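Local coordinates for NADPH-flavin oxidoreductase (Vibrio parahaemolyticus serotype O3:K6, PDB 5UU6), which probably uses NADPH to reduce flavins or nitro compounds by way of bound FMN, as a nitroreductase of the Frp flavin oxidoreductase family, at residues 44-49 / 104-109; 58-63 / 77-82; 65-70 / 133-138; 151-156 / 236-241. All coordinates share one frame; numbering follows the deposited sequence.

Interaction 1 of 4, residues 44-49 / 104-109; sequences SMLQVV and MLIGAV
V48 and I106 do the close packing here, between the loop leading into strand 49-53 and one flank of helix 101-124. V48 CG2 lies 3.7 Å from G107 CA, resting on the helix backbone at a glycine. The same methyl meets I106 CG2 at 4.0 Å, the two side chains crossing at about a right angle. V48 holds CG2 in the crowded position between its backbone N and carbonyl carbon (chi1 -60°), and this branch faces the helix. Away from this spot the fit slackens. L46 CD1 and I106 CD1 are 4.4 Å apart, and V49 CG2 only skirts G107 O at the same distance of 4.4 Å. Farther along the loop, S44 is exposed to solvent. No hydrogen bond joins the two segments. Several of the loop's polar groups bind elsewhere: L46 O accepts from H89 NE2, and the side-chain amide of Q47 bonds to L173 N and Y195 OH of the second subunit. M45 and V109, which take no part in the packing, both touch one FMN of the dimer, so this apolar seam lies beside the flavin pocket at the dimer interface, as expected for the nitroreductase fold.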
loop_
_atom_site.group_PDB
_atom_site.type_symbol
_atom_site.label_atom_id
_atom_site.label_comp_id
_atom_site.label_asym_id
_atom_site.label_seq_id
_atom_site.Cartn_x
_atom_site.Cartn_y
_atom_site.Cartn_z
ATOM N N SER A 44 9.487 9.212 4.294
ATOM C CA SER A 44 10.787 9.792 4.616
ATOM C C SER A 44 11.800 9.564 3.524
ATOM O O SER A 44 12.990 9.591 3.805
ATOM C CB SER A 44 11.351 9.237 5.933
ATOM O OG SER A 44 10.509 9.570 7.028
HETATM N N MSE A 45 11.344 9.300 2.303
HETATM C CA MSE A 45 12.244 9.073 1.182
HETATM C C MSE A 45 13.156 7.878 1.477
HETATM O O MSE A 45 14.192 7.738 0.855
HETATM C CB MSE A 45 13.052 10.357 0.897
HETATM C CG MSE A 45 13.612 10.502 -0.519
HETATM SE SE MSE A 45 12.221 10.322 -1.885
HETATM C CE MSE A 45 13.319 10.560 -3.475
ATOM N N LEU A 46 12.741 7.004 2.407
ATOM C CA LEU A 46 13.557 5.839 2.737
ATOM C C LEU A 46 13.738 4.930 1.530
ATOM O O LEU A 46 14.804 4.331 1.372
ATOM C CB LEU A 46 12.935 5.056 3.911
ATOM C CG LEU A 46 12.759 5.865 5.217
ATOM C CD1 LEU A 46 12.169 5.054 6.438
ATOM C CD2 LEU A 46 14.096 6.509 5.607
ATOM N N GLN A 47 12.733 4.842 0.647
ATOM C CA GLN A 47 12.779 3.938 -0.506
ATOM C C GLN A 47 13.056 2.500 -0.043
ATOM O O GLN A 47 14.123 1.952 -0.241
ATOM C CB GLN A 47 13.797 4.432 -1.542
ATOM C CG GLN A 47 13.320 5.770 -2.132
ATOM C CD GLN A 47 14.274 6.389 -3.123
ATOM O OE1 GLN A 47 14.439 5.890 -4.250
ATOM N NE2 GLN A 47 14.910 7.501 -2.722
ATOM N N VAL A 48 12.028 1.903 0.570
ATOM C CA VAL A 48 12.180 0.631 1.300
ATOM C C VAL A 48 11.687 -0.576 0.485
ATOM O O VAL A 48 11.494 -1.657 1.052
ATOM C CB VAL A 48 11.464 0.680 2.658
ATOM C CG1 VAL A 48 12.009 1.761 3.532
ATOM C CG2 VAL A 48 9.988 0.950 2.435
ATOM N N VAL A 49 11.469 -0.424 -0.821
ATOM C CA VAL A 49 10.800 -1.455 -1.616
ATOM C C VAL A 49 11.759 -1.974 -2.683
ATOM O O VAL A 49 12.442 -1.196 -3.358
ATOM C CB VAL A 49 9.502 -0.936 -2.273
ATOM C CG1 VAL A 49 8.819 -2.042 -3.148
ATOM C CG2 VAL A 49 8.533 -0.395 -1.197
HETATM N N MSE A 104 8.363 -2.416 9.315
HETATM C CA MSE A 104 7.634 -3.367 8.526
HETATM C C MSE A 104 6.354 -2.688 8.065
HETATM O O MSE A 104 5.912 -2.843 6.937
HETATM C CB MSE A 104 7.345 -4.640 9.320
HETATM C CG MSE A 104 6.736 -5.711 8.446
HETATM SE SE MSE A 104 4.769 -5.552 8.595
HETATM C CE MSE A 104 4.788 -6.783 10.135
ATOM N N LEU A 105 5.760 -1.914 8.966
ATOM C CA LEU A 105 4.561 -1.165 8.627
ATOM C C LEU A 105 4.812 -0.226 7.438
ATOM O O LEU A 105 4.079 -0.266 6.459
ATOM C CB LEU A 105 4.093 -0.391 9.852
ATOM C CG LEU A 105 2.693 0.195 9.858
ATOM C CD1 LEU A 105 2.321 0.452 11.332
ATOM C CD2 LEU A 105 2.604 1.495 8.998
ATOM N N ILE A 106 5.859 0.602 7.509
ATOM C CA ILE A 106 6.288 1.455 6.384
ATOM C C ILE A 106 6.552 0.642 5.125
ATOM O O ILE A 106 6.153 1.037 4.017
ATOM C CB ILE A 106 7.546 2.255 6.785
ATOM C CG1 ILE A 106 7.165 3.395 7.716
ATOM C CG2 ILE A 106 8.341 2.801 5.551
ATOM C CD1 ILE A 106 8.397 3.915 8.495
ATOM N N GLY A 107 7.310 -0.451 5.257
ATOM C CA GLY A 107 7.581 -1.304 4.096
ATOM C C GLY A 107 6.305 -1.810 3.444
ATOM O O GLY A 107 6.177 -1.812 2.211
ATOM N N ALA A 108 5.313 -2.185 4.262
ATOM C CA ALA A 108 4.098 -2.762 3.700
ATOM C C ALA A 108 3.262 -1.698 3.014
ATOM O O ALA A 108 2.783 -1.904 1.895
ATOM C CB ALA A 108 3.283 -3.462 4.794
ATOM N N VAL A 109 3.036 -0.563 3.688
ATOM C CA VAL A 109 2.262 0.526 3.071
ATOM C C VAL A 109 2.922 0.964 1.768
ATOM O O VAL A 109 2.266 1.067 0.713
ATOM C CB VAL A 109 2.129 1.708 4.053
ATOM C CG1 VAL A 109 1.730 2.975 3.322
ATOM C CG2 VAL A 109 1.183 1.381 5.166
#

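Interaction 2 of 4, residues 58-63 / 77-82; sequences EKRSQL and AEFLVF
Helix-on-sheet packing brings R60 and L63 of helix 57-66 against F79 of strand 78-85, at the start of the strand, where A77 and E78 form a classic beta bulge opposite L160. The short helix and strand axes come within 10.9 Å and cross at 64°. R60 reaches the strand from one side of the helix: CG leaves anti to the backbone N (chi1 -150°), and bends at chi2 and chi3 then turn the guanidinium over the start of the strand. F79 CB lies over one face of that group, off toward its rim, 3.4 Å from R60 NE, while R60 CD sits 3.6 Å from the same CB. Guanidinium and phenyl planes are 39° apart, too far from parallel for a flat stack. At the edge of the guanidinium, in its plane, A77 O lies 3.3 Å from R60 NH2, a weak hydrogen bond. Stronger grips come from outside the segments: NH1 donates to V73 O and A76 O, and NE to V54 O. Four backbone carbonyls, one of them weakly, thus hold the buried group and fix its rotation. One turn on, L63 CD1 leans obliquely on the F79 ring, 3.9 Å from CE2 and 4.0 Å from CD2. V73 touches both L63 and F79, and C159 of the neighbouring strand also meets F79. E78 points away from the helix and pairs with R53. Apolar helix-to-sheet packing, bordered by an arginine tied to main-chain carbonyls at a classic beta bulge, marks this corner of the alpha+beta nitroreductase core.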
loop_
_atom_site.group_PDB
_atom_site.type_symbol
_atom_site.label_atom_id
_atom_site.label_comp_id
_atom_site.label_asym_id
_atom_site.label_seq_id
_atom_site.Cartn_x
_atom_site.Cartn_y
_atom_site.Cartn_z
ATOM N N GLU A 58 11.584 -22.038 -14.820
ATOM C CA GLU A 58 11.559 -22.994 -13.707
ATOM C C GLU A 58 11.192 -22.312 -12.385
ATOM O O GLU A 58 10.447 -22.876 -11.574
ATOM C CB GLU A 58 12.903 -23.707 -13.582
ATOM N N LYS A 59 11.731 -21.112 -12.127
ATOM C CA LYS A 59 11.326 -20.380 -10.925
ATOM C C LYS A 59 9.863 -19.975 -11.002
ATOM O O LYS A 59 9.151 -19.999 -9.998
ATOM C CB LYS A 59 12.203 -19.146 -10.711
ATOM C CG LYS A 59 13.657 -19.442 -10.403
ATOM C CD LYS A 59 14.347 -18.142 -10.034
ATOM C CE LYS A 59 15.608 -18.364 -9.252
ATOM N NZ LYS A 59 15.867 -17.214 -8.360
ATOM N N ARG A 60 9.403 -19.572 -12.181
ATOM C CA ARG A 60 7.988 -19.299 -12.364
ATOM C C ARG A 60 7.144 -20.508 -11.975
ATOM O O ARG A 60 6.151 -20.377 -11.252
ATOM C CB ARG A 60 7.740 -18.884 -13.825
ATOM C CG ARG A 60 6.575 -17.940 -13.983
ATOM C CD ARG A 60 6.800 -16.540 -13.356
ATOM N NE ARG A 60 7.167 -15.556 -14.393
ATOM C CZ ARG A 60 6.365 -15.184 -15.391
ATOM N NH1 ARG A 60 5.126 -15.670 -15.490
ATOM N NH2 ARG A 60 6.796 -14.298 -16.281
ATOM N N SER A 61 7.553 -21.702 -12.411
ATOM C CA SER A 61 6.844 -22.921 -12.033
ATOM C C SER A 61 6.837 -23.112 -10.522
ATOM O O SER A 61 5.799 -23.413 -9.924
ATOM C CB SER A 61 7.500 -24.135 -12.694
ATOM O OG SER A 61 6.595 -25.193 -12.646
ATOM N N GLN A 62 8.009 -22.984 -9.901
ATOM C CA GLN A 62 8.111 -23.132 -8.453
ATOM C C GLN A 62 7.229 -22.118 -7.744
ATOM O O GLN A 62 6.491 -22.462 -6.811
ATOM C CB GLN A 62 9.566 -22.974 -8.021
ATOM C CG GLN A 62 10.396 -24.219 -8.282
ATOM C CD GLN A 62 9.973 -25.371 -7.382
ATOM O OE1 GLN A 62 10.319 -25.407 -6.195
ATOM N NE2 GLN A 62 9.203 -26.312 -7.938
ATOM N N LEU A 63 7.271 -20.862 -8.199
ATOM C CA LEU A 63 6.489 -19.814 -7.545
ATOM C C LEU A 63 5.010 -20.098 -7.692
ATOM O O LEU A 63 4.218 -19.855 -6.769
ATOM C CB LEU A 63 6.845 -18.447 -8.132
ATOM C CG LEU A 63 8.222 -17.922 -7.678
ATOM C CD1 LEU A 63 8.704 -16.792 -8.542
ATOM C CD2 LEU A 63 8.200 -17.484 -6.199
ATOM N N ALA A 77 2.466 -12.876 -18.538
ATOM C CA ALA A 77 3.574 -12.330 -19.307
ATOM C C ALA A 77 4.715 -11.911 -18.393
ATOM O O ALA A 77 5.883 -12.210 -18.671
ATOM C CB ALA A 77 3.094 -11.144 -20.148
ATOM N N GLU A 78 4.403 -11.220 -17.293
ATOM C CA GLU A 78 5.429 -10.833 -16.344
ATOM C C GLU A 78 4.946 -11.117 -14.930
ATOM O O GLU A 78 3.743 -11.094 -14.647
ATOM C CB GLU A 78 5.850 -9.366 -16.537
ATOM C CG GLU A 78 6.394 -9.123 -17.965
ATOM C CD GLU A 78 7.898 -9.304 -18.026
ATOM O OE1 GLU A 78 8.440 -9.426 -19.147
ATOM O OE2 GLU A 78 8.539 -9.335 -16.952
ATOM N N PHE A 79 5.902 -11.429 -14.057
ATOM C CA PHE A 79 5.622 -11.712 -12.663
ATOM C C PHE A 79 6.613 -10.955 -11.800
ATOM O O PHE A 79 7.830 -11.185 -11.886
ATOM C CB PHE A 79 5.691 -13.212 -12.350
ATOM C CG PHE A 79 5.250 -13.542 -10.938
ATOM C CD1 PHE A 79 3.940 -13.307 -10.555
ATOM C CD2 PHE A 79 6.132 -14.035 -10.014
ATOM C CE1 PHE A 79 3.497 -13.595 -9.279
ATOM C CE2 PHE A 79 5.702 -14.340 -8.728
ATOM C CZ PHE A 79 4.380 -14.118 -8.366
ATOM N N LEU A 80 6.077 -10.088 -10.945
ATOM C CA LEU A 80 6.850 -9.172 -10.133
ATOM C C LEU A 80 6.636 -9.591 -8.686
ATOM O O LEU A 80 5.504 -9.904 -8.303
ATOM C CB LEU A 80 6.370 -7.732 -10.360
ATOM C CG LEU A 80 6.422 -7.140 -11.791
ATOM C CD1 LEU A 80 6.197 -5.624 -11.652
ATOM C CD2 LEU A 80 7.745 -7.417 -12.460
ATOM N N VAL A 81 7.702 -9.652 -7.900
ATOM C CA VAL A 81 7.578 -9.994 -6.476
ATOM C C VAL A 81 8.008 -8.769 -5.679
ATOM O O VAL A 81 9.174 -8.338 -5.771
ATOM C CB VAL A 81 8.420 -11.224 -6.101
ATOM C CG1 VAL A 81 8.261 -11.531 -4.589
ATOM C CG2 VAL A 81 8.058 -12.426 -6.957
ATOM N N PHE A 82 7.087 -8.206 -4.898
ATOM C CA PHE A 82 7.365 -6.997 -4.133
ATOM C C PHE A 82 7.893 -7.374 -2.750
ATOM O O PHE A 82 7.302 -8.212 -2.077
ATOM C CB PHE A 82 6.099 -6.131 -4.012
ATOM C CG PHE A 82 5.722 -5.445 -5.304
ATOM C CD1 PHE A 82 5.052 -6.145 -6.311
ATOM C CD2 PHE A 82 6.099 -4.133 -5.547
ATOM C CE1 PHE A 82 4.705 -5.521 -7.522
ATOM C CE2 PHE A 82 5.786 -3.518 -6.770
ATOM C CZ PHE A 82 5.075 -4.213 -7.745
#

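Interaction 3 of 4, residues 65-70 / 133-138; sequences KFAGNQ and GGLRNN. With FMN (flavin mononucleotide), chain E.
Hydrogen bonding starts where N138 meets the last turn of helix 57-66: N138 ND2 donates to F66 O at 2.8 Å, nearly straight at 168°, with the oxygen in the amide plane. Beyond that turn G68 closes the helix in a Schellman motif, and the chain swings round to Q70. Both N-H groups of the Q70 amide are used, one on A67 O, 2.7 Å from NE2, the other on FMN O4, 3.1 Å from NE2. Its OE1 accepts from FMN N3 at 2.7 Å. The bond to A67 O helps fix the amide's rotation, with OE1 and NE2 turned to the flavin. From the other segment, G133 N donates to FMN N5 at 2.7 Å and 174°, and G134 N adds a weak bond to O4. Close packing of the backbones comes next: A67 CA makes a C-H...O contact with G134 O at 3.5 Å, and G134, with no side chain, lets Q70 NE2 lie over its CA at 3.8 Å. Apolar contact completes the join. A67 CB touches L135 CD2 at 3.8 Å, and the F66 side chain crosses N138 at about a right angle, with N138 CB oblique to the ring. H14, S16 and R18 bind the same cofactor, as does S42 of the second subunit. Backbone N-H to flavin N5 and a glutamine across N3 and O4 are part of the flavin-binding site of a nitroreductase, meeting the N3, O4 and N5 edge of the isoalloxazine.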
loop_
_atom_site.group_PDB
_atom_site.type_symbol
_atom_site.label_atom_id
_atom_site.label_comp_id
_atom_site.label_asym_id
_atom_site.label_seq_id
_atom_site.Cartn_x
_atom_site.Cartn_y
_atom_site.Cartn_z
ATOM N N LYS A 65 3.648 -23.019 -7.740
ATOM C CA LYS A 65 3.359 -24.009 -6.708
ATOM C C LYS A 65 3.259 -23.360 -5.331
ATOM O O LYS A 65 2.279 -23.576 -4.607
ATOM C CB LYS A 65 4.429 -25.109 -6.719
ATOM C CG LYS A 65 4.345 -26.059 -5.545
ATOM C CD LYS A 65 5.170 -27.348 -5.774
ATOM N N PHE A 66 4.270 -22.556 -4.958
ATOM C CA PHE A 66 4.335 -21.952 -3.627
ATOM C C PHE A 66 3.179 -20.983 -3.351
ATOM O O PHE A 66 2.812 -20.767 -2.183
ATOM C CB PHE A 66 5.665 -21.213 -3.455
ATOM C CG PHE A 66 6.852 -22.106 -3.350
ATOM C CD1 PHE A 66 6.745 -23.356 -2.749
ATOM C CD2 PHE A 66 8.089 -21.693 -3.810
ATOM C CE1 PHE A 66 7.841 -24.193 -2.637
ATOM C CE2 PHE A 66 9.196 -22.534 -3.684
ATOM C CZ PHE A 66 9.062 -23.783 -3.098
ATOM N N ALA A 67 2.623 -20.372 -4.389
ATOM C CA ALA A 67 1.490 -19.450 -4.272
ATOM C C ALA A 67 0.182 -20.186 -4.041
ATOM O O ALA A 67 -0.862 -19.539 -3.852
ATOM C CB ALA A 67 1.359 -18.593 -5.538
ATOM N N GLY A 68 0.220 -21.510 -4.021
ATOM C CA GLY A 68 -0.962 -22.313 -3.821
ATOM C C GLY A 68 -1.486 -22.890 -5.103
ATOM O O GLY A 68 -2.709 -22.984 -5.261
ATOM N N ASN A 69 -0.594 -23.217 -6.048
ATOM C CA ASN A 69 -0.956 -23.796 -7.333
ATOM C C ASN A 69 -1.834 -22.843 -8.136
ATOM O O ASN A 69 -2.869 -23.215 -8.674
ATOM C CB ASN A 69 -1.617 -25.156 -7.134
ATOM C CG ASN A 69 -0.696 -26.148 -6.412
ATOM O OD1 ASN A 69 0.353 -26.533 -6.930
ATOM N ND2 ASN A 69 -1.087 -26.549 -5.220
ATOM N N GLN A 70 -1.402 -21.588 -8.231
ATOM C CA GLN A 70 -2.129 -20.598 -9.003
ATOM C C GLN A 70 -1.469 -20.559 -10.372
ATOM O O GLN A 70 -0.378 -19.996 -10.518
ATOM C CB GLN A 70 -2.082 -19.232 -8.303
ATOM C CG GLN A 70 -2.672 -19.312 -6.885
ATOM C CD GLN A 70 -2.974 -17.940 -6.268
ATOM O OE1 GLN A 70 -3.655 -17.117 -6.873
ATOM N NE2 GLN A 70 -2.470 -17.701 -5.054
ATOM N N GLY A 133 -0.935 -12.509 -3.140
ATOM C CA GLY A 133 -0.489 -12.640 -1.761
ATOM C C GLY A 133 -0.278 -14.072 -1.369
ATOM O O GLY A 133 0.248 -14.367 -0.293
ATOM N N GLY A 134 -0.658 -14.980 -2.261
ATOM C CA GLY A 134 -0.568 -16.410 -1.978
ATOM C C GLY A 134 0.845 -16.897 -1.785
ATOM O O GLY A 134 1.053 -17.940 -1.131
ATOM N N LEU A 135 1.825 -16.149 -2.313
ATOM C CA LEU A 135 3.242 -16.419 -2.060
ATOM C C LEU A 135 3.555 -16.550 -0.573
ATOM O O LEU A 135 4.418 -17.350 -0.185
ATOM C CB LEU A 135 4.085 -15.290 -2.637
ATOM C CG LEU A 135 4.102 -15.165 -4.148
ATOM C CD1 LEU A 135 5.152 -14.130 -4.486
ATOM C CD2 LEU A 135 4.420 -16.534 -4.757
ATOM N N ARG A 136 2.876 -15.773 0.267
ATOM C CA ARG A 136 3.051 -15.864 1.722
ATOM C C ARG A 136 2.609 -17.189 2.316
ATOM O O ARG A 136 2.972 -17.448 3.457
ATOM C CB ARG A 136 2.301 -14.713 2.418
ATOM C CG ARG A 136 2.744 -13.321 1.928
ATOM C CD ARG A 136 2.500 -12.261 2.995
ATOM N NE ARG A 136 1.082 -12.154 3.283
ATOM C CZ ARG A 136 0.229 -11.400 2.586
ATOM N NH1 ARG A 136 0.644 -10.671 1.553
ATOM N NH2 ARG A 136 -1.043 -11.364 2.932
ATOM N N ASN A 137 1.870 -18.047 1.593
ATOM C CA ASN A 137 1.635 -19.409 2.098
ATOM C C ASN A 137 2.942 -20.112 2.425
ATOM O O ASN A 137 3.013 -20.936 3.344
ATOM C CB ASN A 137 0.893 -20.268 1.066
ATOM C CG ASN A 137 -0.522 -19.799 0.814
ATOM O OD1 ASN A 137 -1.157 -19.193 1.681
ATOM N ND2 ASN A 137 -1.026 -20.078 -0.394
ATOM N N ASN A 138 3.964 -19.861 1.621
ATOM C CA ASN A 138 5.256 -20.514 1.698
ATOM C C ASN A 138 6.377 -19.470 1.686
ATOM O O ASN A 138 7.365 -19.588 0.960
ATOM C CB ASN A 138 5.367 -21.490 0.535
ATOM C CG ASN A 138 4.369 -22.637 0.665
ATOM O OD1 ASN A 138 4.567 -23.519 1.470
ATOM N ND2 ASN A 138 3.288 -22.603 -0.109
HETATM N N1 FMN E . -6.107 -12.969 -6.029
HETATM C C2 FMN E . -5.793 -14.294 -6.288
HETATM O O2 FMN E . -6.477 -14.916 -7.108
HETATM N N3 FMN E . -4.728 -14.912 -5.646
HETATM C C4 FMN E . -3.952 -14.207 -4.735
HETATM O O4 FMN E . -2.992 -14.760 -4.162
HETATM C C4A FMN E . -4.283 -12.865 -4.451
HETATM N N5 FMN E . -3.555 -12.112 -3.542
HETATM C C5A FMN E . -3.832 -10.784 -3.301
HETATM C C6 FMN E . -3.051 -10.049 -2.415
HETATM C C7 FMN E . -3.361 -8.700 -2.194
HETATM C C7M FMN E . -2.542 -7.863 -1.235
HETATM C C8 FMN E . -4.428 -8.101 -2.833
HETATM C C8M FMN E . -4.754 -6.644 -2.551
HETATM C C9 FMN E . -5.225 -8.833 -3.728
HETATM C C9A FMN E . -4.920 -10.181 -3.954
HETATM N N10 FMN E . -5.667 -10.933 -4.858
HETATM C C10 FMN E . -5.345 -12.256 -5.116
HETATM C "C1'" FMN E . -6.816 -10.344 -5.614
HETATM C "C2'" FMN E . -8.077 -10.341 -4.744
HETATM O "O2'" FMN E . -8.600 -11.652 -4.678
HETATM C "C3'" FMN E . -9.046 -9.344 -5.371
HETATM O "O3'" FMN E . -8.557 -8.015 -5.254
HETATM C "C4'" FMN E . -10.503 -9.431 -4.937
HETATM O "O4'" FMN E . -10.874 -10.711 -4.523
HETATM C "C5'" FMN E . -11.153 -9.466 -6.270
HETATM O "O5'" FMN E . -11.693 -8.238 -6.556
HETATM P P FMN E . -11.217 -7.443 -7.869
HETATM O O1P FMN E . -11.578 -8.139 -9.173
HETATM O O2P FMN E . -12.056 -6.196 -7.805
HETATM O O3P FMN E . -9.727 -7.129 -7.814
#

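Interaction 4 of 4, residues 151-156 / 236-241; sequences NTAILF and NGKGLA
K238 curls round the carbonyl of T152 where a Schellman motif ends helix 231-237 and sets the chain's C-terminal part against the start of strand 152-161, an inner strand of the nitroreductase sheet. Its CB already lies 3.2 Å from T152 O, and CG follows at 3.3 Å while also brushing the A153 methyl. All four torsions lie near -60°, so the chain coils instead of extending: CD swings out to 4.0 Å from T152 O, CE comes back in, and NZ closes the curl with a 2.8 Å hydrogen bond to that same oxygen. NZ approaches from above the carbonyl plane, 46° out of it. Its other partners lie outside the two segments, a salt bridge to D143 and a hydrogen bond to P149 O, so the buried ammonium has a carboxylate and two carbonyls about it, which probably steadies its charge. The main chain of the same lysine is used as well: N151 N donates to K238 O at 2.7 Å. G239, with the positive phi of the Schellman turn, then redirects the chain and brings L240 down onto the strand. One branch of L240, CD1, packs on A153 CB at 3.7 Å; the other, CD2, lies against N151 CA. Y234 of the same helix adds a hydrogen bond from outside the segments, its OH paired with I154 N. At the partly exposed edge a single water donates both ways, to G239 O and, 2.8 Å away, to N151 OD1.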
loop_
_atom_site.group_PDB
_atom_site.type_symbol
_atom_site.label_atom_id
_atom_site.label_comp_id
_atom_site.label_asym_id
_atom_site.label_seq_id
_atom_site.Cartn_x
_atom_site.Cartn_y
_atom_site.Cartn_z
ATOM N N ASN A 151 17.224 -8.573 6.293
ATOM C CA ASN A 151 16.614 -7.240 6.223
ATOM C C ASN A 151 15.726 -7.052 5.000
ATOM O O ASN A 151 15.383 -5.921 4.663
ATOM C CB ASN A 151 17.669 -6.113 6.256
ATOM C CG ASN A 151 18.283 -5.906 7.638
ATOM O OD1 ASN A 151 18.083 -6.702 8.557
ATOM N ND2 ASN A 151 19.019 -4.807 7.791
ATOM N N THR A 152 15.363 -8.126 4.304
ATOM C CA THR A 152 14.379 -8.079 3.224
ATOM C C THR A 152 13.365 -9.195 3.462
ATOM O O THR A 152 13.663 -10.180 4.144
ATOM C CB THR A 152 15.020 -8.246 1.833
ATOM O OG1 THR A 152 15.538 -9.580 1.708
ATOM C CG2 THR A 152 16.166 -7.315 1.669
ATOM N N ALA A 153 12.169 -9.046 2.888
ATOM C CA ALA A 153 11.103 -10.035 3.057
ATOM C C ALA A 153 10.096 -9.900 1.923
ATOM O O ALA A 153 9.735 -8.787 1.568
ATOM C CB ALA A 153 10.373 -9.863 4.395
ATOM N N ILE A 154 9.627 -11.029 1.364
ATOM C CA ILE A 154 8.578 -10.921 0.342
ATOM C C ILE A 154 7.283 -10.509 1.021
ATOM O O ILE A 154 7.054 -10.793 2.198
ATOM C CB ILE A 154 8.352 -12.222 -0.452
ATOM C CG1 ILE A 154 7.848 -13.296 0.504
ATOM C CG2 ILE A 154 9.633 -12.656 -1.196
ATOM C CD1 ILE A 154 6.591 -14.022 0.033
ATOM N N LEU A 155 6.454 -9.783 0.290
ATOM C CA LEU A 155 5.111 -9.404 0.721
ATOM C C LEU A 155 4.048 -9.949 -0.212
ATOM O O LEU A 155 3.089 -10.564 0.261
ATOM C CB LEU A 155 4.982 -7.879 0.771
ATOM C CG LEU A 155 5.742 -7.213 1.890
ATOM C CD1 LEU A 155 5.355 -5.730 1.871
ATOM C CD2 LEU A 155 5.418 -7.890 3.248
ATOM N N PHE A 156 4.172 -9.727 -1.530
ATOM C CA PHE A 156 3.188 -10.278 -2.467
ATOM C C PHE A 156 3.769 -10.212 -3.869
ATOM O O PHE A 156 4.731 -9.481 -4.150
ATOM C CB PHE A 156 1.853 -9.506 -2.422
ATOM C CG PHE A 156 2.030 -8.034 -2.658
ATOM C CD1 PHE A 156 2.057 -7.525 -3.955
ATOM C CD2 PHE A 156 2.268 -7.164 -1.590
ATOM C CE1 PHE A 156 2.287 -6.149 -4.188
ATOM C CE2 PHE A 156 2.497 -5.777 -1.817
ATOM C CZ PHE A 156 2.504 -5.282 -3.124
ATOM N N ASN A 236 10.704 -12.335 11.497
ATOM C CA ASN A 236 11.754 -12.288 12.497
ATOM C C ASN A 236 13.010 -12.978 12.009
ATOM O O ASN A 236 14.109 -12.463 12.210
ATOM C CB ASN A 236 11.259 -12.903 13.813
ATOM C CG ASN A 236 10.201 -12.043 14.473
ATOM O OD1 ASN A 236 9.998 -10.867 14.078
ATOM N ND2 ASN A 236 9.503 -12.604 15.453
ATOM N N GLY A 237 12.871 -14.102 11.292
ATOM C CA GLY A 237 14.046 -14.765 10.727
ATOM C C GLY A 237 14.820 -13.931 9.714
ATOM O O GLY A 237 16.000 -14.199 9.486
ATOM N N LYS A 238 14.187 -12.926 9.095
ATOM C CA LYS A 238 14.895 -12.024 8.194
ATOM C C LYS A 238 15.399 -10.759 8.908
ATOM O O LYS A 238 15.920 -9.846 8.249
ATOM C CB LYS A 238 13.998 -11.603 7.013
ATOM C CG LYS A 238 13.301 -12.729 6.247
ATOM C CD LYS A 238 14.296 -13.819 5.686
ATOM C CE LYS A 238 15.451 -13.256 4.825
ATOM N NZ LYS A 238 14.928 -12.573 3.602
ATOM N N GLY A 239 15.245 -10.679 10.227
ATOM C CA GLY A 239 15.654 -9.507 10.986
ATOM C C GLY A 239 14.606 -8.420 11.149
ATOM O O GLY A 239 14.935 -7.343 11.653
ATOM N N LEU A 240 13.356 -8.659 10.773
ATOM C CA LEU A 240 12.348 -7.603 10.770
ATOM C C LEU A 240 11.276 -7.855 11.819
ATOM O O LEU A 240 10.976 -8.996 12.149
ATOM C CB LEU A 240 11.679 -7.476 9.387
ATOM C CG LEU A 240 12.603 -7.340 8.173
ATOM C CD1 LEU A 240 11.835 -7.571 6.895
ATOM C CD2 LEU A 240 13.297 -5.968 8.141
ATOM N N ALA A 241 10.647 -6.772 12.277
ATOM C CA ALA A 241 9.433 -6.834 13.082
ATOM C C ALA A 241 9.665 -7.548 14.407
ATOM O O ALA A 241 8.785 -8.294 14.864
ATOM C CB ALA A 241 8.291 -7.524 12.316
HETATM O O HOH W 1 17.666 -6.547 11.334
#

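Overall arrangement
Interaction 3 holds the flavin of one FMN directly; interaction 1 lies beside the other. Interaction 2 shares helix 57-66 with interaction 3; their centres are about 11 Å apart, and L135 CD1 reaches F79 CZ at 4.0 Å. Interactions 2 and 4 sit on neighbouring antiparallel strands, where F82 N and F156 O are 2.8 Å apart, a probable hydrogen bond. R136 NH1, 2.8 Å from L155 O, probably ties interaction 3 to interaction 4. L155 CD1 in turn packs on A108 CA at 3.7 Å, linking interaction 4 to interaction 1. There M45 and V109 touch the second FMN of the dimer, while R136 of the second subunit packs on I106, so the network spans the dimer.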